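Local atomic coordinates of type-2Ba cytolytic delta-endotoxin (Bacillus thuringiensis serovar israelensis, PDB entry 2RCI), a protein that probably kills the larvae of dipteran insects by making pores in the epithelial cell membrane of their midgut. Residues A[72-77]-A[178-183]. Residues are numbered along the deposited sequence; the frame is centred on the assembly and turned at random.
Sequences IEVSVM and ARYEVK
M77 meets Y180 face-on: its terminal methyl CE stands 3.4 Å above the centre of the phenol ring and only 5° off the ring normal, which identifies a CH-pi contact. The sulfur SD follows on the same side at 4.2 Å from the ring centroid, a Met-aromatic interaction. The M77 chain runs extended as far as SD and then bends (chi3 54°), and this last turn sets CE above the middle of the ring, with all six ring carbons at nearly equal distance from it.

Between residues 72-77 and 178-183, backbone pairing is confined to one place. I72 and A178 form an antiparallel hydrogen-bonded pair, with I72 N giving to A178 O at 3.0 Å and A178 N giving to I72 O at 3.2 Å. After E73, the last residue of strand 71-73, the backbone turns into helix 74-89: E73 takes the N-cap position and its O receives M77 N at 3.0 Å. The contact therefore marks a strand-to-helix junction in the alpha/beta fold of the Cyt toxins, where a beta-sheet lies between two layers of helices. Strand 177-192 belongs to that sheet, and Y180 also touches I160 and V162 of the neighbouring strand 150-162.

The remaining contacts are apolar. I72 CG2 reaches Y180 CD1 at 3.9 Å, approaching the ring obliquely, while CG1, anti to the backbone N (chi1 -164°), leads away from residues 178-183. V74 CG2 lies 3.7 Å from Y180 OH, near the far end of the phenol. Two residues beyond Y180, V182 CG2 comes to 3.9 Å from M77 SD, so SD lies against the Y180 ring and a valine methyl. F110 of helix 96-110 touches V74, M77 and V182 alike, extending this buried cluster to a second helix.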
loop_
_atom_site.group_PDB
_atom_site.type_symbol
_atom_site.label_atom_id
_atom_site.label_comp_id
_atom_site.label_asym_id
_atom_site.label_seq_id
_atom_site.Cartn_x
_atom_site.Cartn_y
_atom_site.Cartn_z
ATOM N N ILE A 72 15.465 11.730 -6.025
ATOM C CA ILE A 72 14.370 12.432 -5.351
ATOM C C ILE A 72 14.608 12.425 -3.856
ATOM O O ILE A 72 15.178 11.461 -3.302
ATOM C CB ILE A 72 12.997 11.734 -5.657
ATOM C CG1 ILE A 72 11.805 12.643 -5.309
ATOM C CG2 ILE A 72 12.923 10.317 -5.026
ATOM C CD1 ILE A 72 10.551 12.196 -6.045
ATOM N N GLU A 73 14.148 13.491 -3.189
ATOM C CA GLU A 73 14.144 13.472 -1.748
ATOM C C GLU A 73 12.985 12.610 -1.299
ATOM O O GLU A 73 11.884 12.669 -1.882
ATOM C CB GLU A 73 14.015 14.883 -1.149
ATOM C CG GLU A 73 14.205 14.894 0.355
ATOM C CD GLU A 73 14.143 16.307 0.938
ATOM O OE1 GLU A 73 14.884 17.181 0.449
ATOM O OE2 GLU A 73 13.352 16.529 1.882
ATOM N N VAL A 74 13.242 11.827 -0.256
ATOM C CA VAL A 74 12.257 10.862 0.235
ATOM C C VAL A 74 10.936 11.592 0.573
ATOM O O VAL A 74 9.870 11.136 0.188
ATOM C CB VAL A 74 12.812 9.984 1.394
ATOM C CG1 VAL A 74 11.672 9.185 2.110
ATOM C CG2 VAL A 74 13.863 8.997 0.870
ATOM N N SER A 75 10.999 12.712 1.308
ATOM C CA SER A 75 9.764 13.484 1.593
ATOM C C SER A 75 8.938 13.862 0.359
ATOM O O SER A 75 7.716 13.775 0.369
ATOM C CB SER A 75 10.129 14.773 2.346
ATOM O OG SER A 75 10.935 15.604 1.512
ATOM N N VAL A 76 9.615 14.294 -0.706
ATOM C CA VAL A 76 8.953 14.707 -1.960
ATOM C C VAL A 76 8.290 13.488 -2.616
ATOM O O VAL A 76 7.166 13.565 -3.131
ATOM C CB VAL A 76 9.967 15.423 -2.878
ATOM C CG1 VAL A 76 9.369 15.759 -4.237
ATOM C CG2 VAL A 76 10.463 16.707 -2.154
ATOM N N MET A 77 8.984 12.356 -2.562
ATOM C CA MET A 77 8.427 11.096 -3.058
ATOM C C MET A 77 7.151 10.700 -2.314
ATOM O O MET A 77 6.151 10.313 -2.933
ATOM C CB MET A 77 9.448 9.964 -2.949
ATOM C CG MET A 77 8.896 8.646 -3.453
ATOM S SD MET A 77 10.191 7.431 -3.727
ATOM C CE MET A 77 11.043 7.385 -2.146
ATOM N N ALA A 178 17.871 9.847 -2.848
ATOM C CA ALA A 178 18.507 8.729 -3.502
ATOM C C ALA A 178 17.806 8.513 -4.820
ATOM O O ALA A 178 16.780 9.151 -5.117
ATOM C CB ALA A 178 18.431 7.457 -2.629
ATOM N N ARG A 179 18.355 7.600 -5.615
ATOM C CA ARG A 179 17.783 7.325 -6.908
ATOM C C ARG A 179 16.829 6.154 -6.709
ATOM O O ARG A 179 17.257 5.029 -6.369
ATOM C CB ARG A 179 18.856 7.005 -7.955
ATOM C CG ARG A 179 18.262 6.807 -9.337
ATOM C CD ARG A 179 19.335 6.699 -10.419
ATOM N NE ARG A 179 18.706 6.225 -11.642
ATOM C CZ ARG A 179 18.109 7.005 -12.532
ATOM N NH1 ARG A 179 18.078 8.328 -12.363
ATOM N NH2 ARG A 179 17.549 6.453 -13.602
ATOM N N TYR A 180 15.544 6.475 -6.846
ATOM C CA TYR A 180 14.444 5.525 -6.650
ATOM C C TYR A 180 13.781 5.133 -7.932
ATOM O O TYR A 180 13.475 5.988 -8.795
ATOM C CB TYR A 180 13.349 6.082 -5.720
ATOM C CG TYR A 180 13.674 5.949 -4.254
ATOM C CD1 TYR A 180 14.302 6.996 -3.546
ATOM C CD2 TYR A 180 13.366 4.783 -3.565
ATOM C CE1 TYR A 180 14.614 6.848 -2.183
ATOM C CE2 TYR A 180 13.648 4.637 -2.221
ATOM C CZ TYR A 180 14.277 5.675 -1.535
ATOM O OH TYR A 180 14.532 5.500 -0.204
ATOM N N GLU A 181 13.512 3.833 -8.013
ATOM C CA GLU A 181 12.620 3.289 -9.003
ATOM C C GLU A 181 11.473 2.593 -8.255
ATOM O O GLU A 181 11.692 1.611 -7.558
ATOM C CB GLU A 181 13.368 2.302 -9.876
ATOM C CG GLU A 181 12.559 1.920 -11.081
ATOM C CD GLU A 181 13.236 0.870 -11.932
ATOM O OE1 GLU A 181 14.501 0.752 -11.877
ATOM O OE2 GLU A 181 12.479 0.163 -12.633
ATOM N N VAL A 182 10.264 3.118 -8.379
ATOM C CA VAL A 182 9.124 2.605 -7.628
ATOM C C VAL A 182 7.976 2.249 -8.575
ATOM O O VAL A 182 7.495 3.126 -9.327
ATOM C CB VAL A 182 8.628 3.675 -6.596
ATOM C CG1 VAL A 182 7.348 3.165 -5.870
ATOM C CG2 VAL A 182 9.735 3.999 -5.616
ATOM N N LYS A 183 7.582 0.974 -8.568
ATOM C CA LYS A 183 6.424 0.484 -9.330
ATOM C C LYS A 183 5.294 0.283 -8.322
ATOM O O LYS A 183 5.507 -0.235 -7.242
ATOM C CB LYS A 183 6.694 -0.849 -10.054
ATOM C CG LYS A 183 5.578 -1.131 -11.055
ATOM C CD LYS A 183 5.705 -2.420 -11.880
ATOM C CE LYS A 183 4.545 -2.435 -12.894
ATOM N NZ LYS A 183 4.759 -3.313 -14.077
#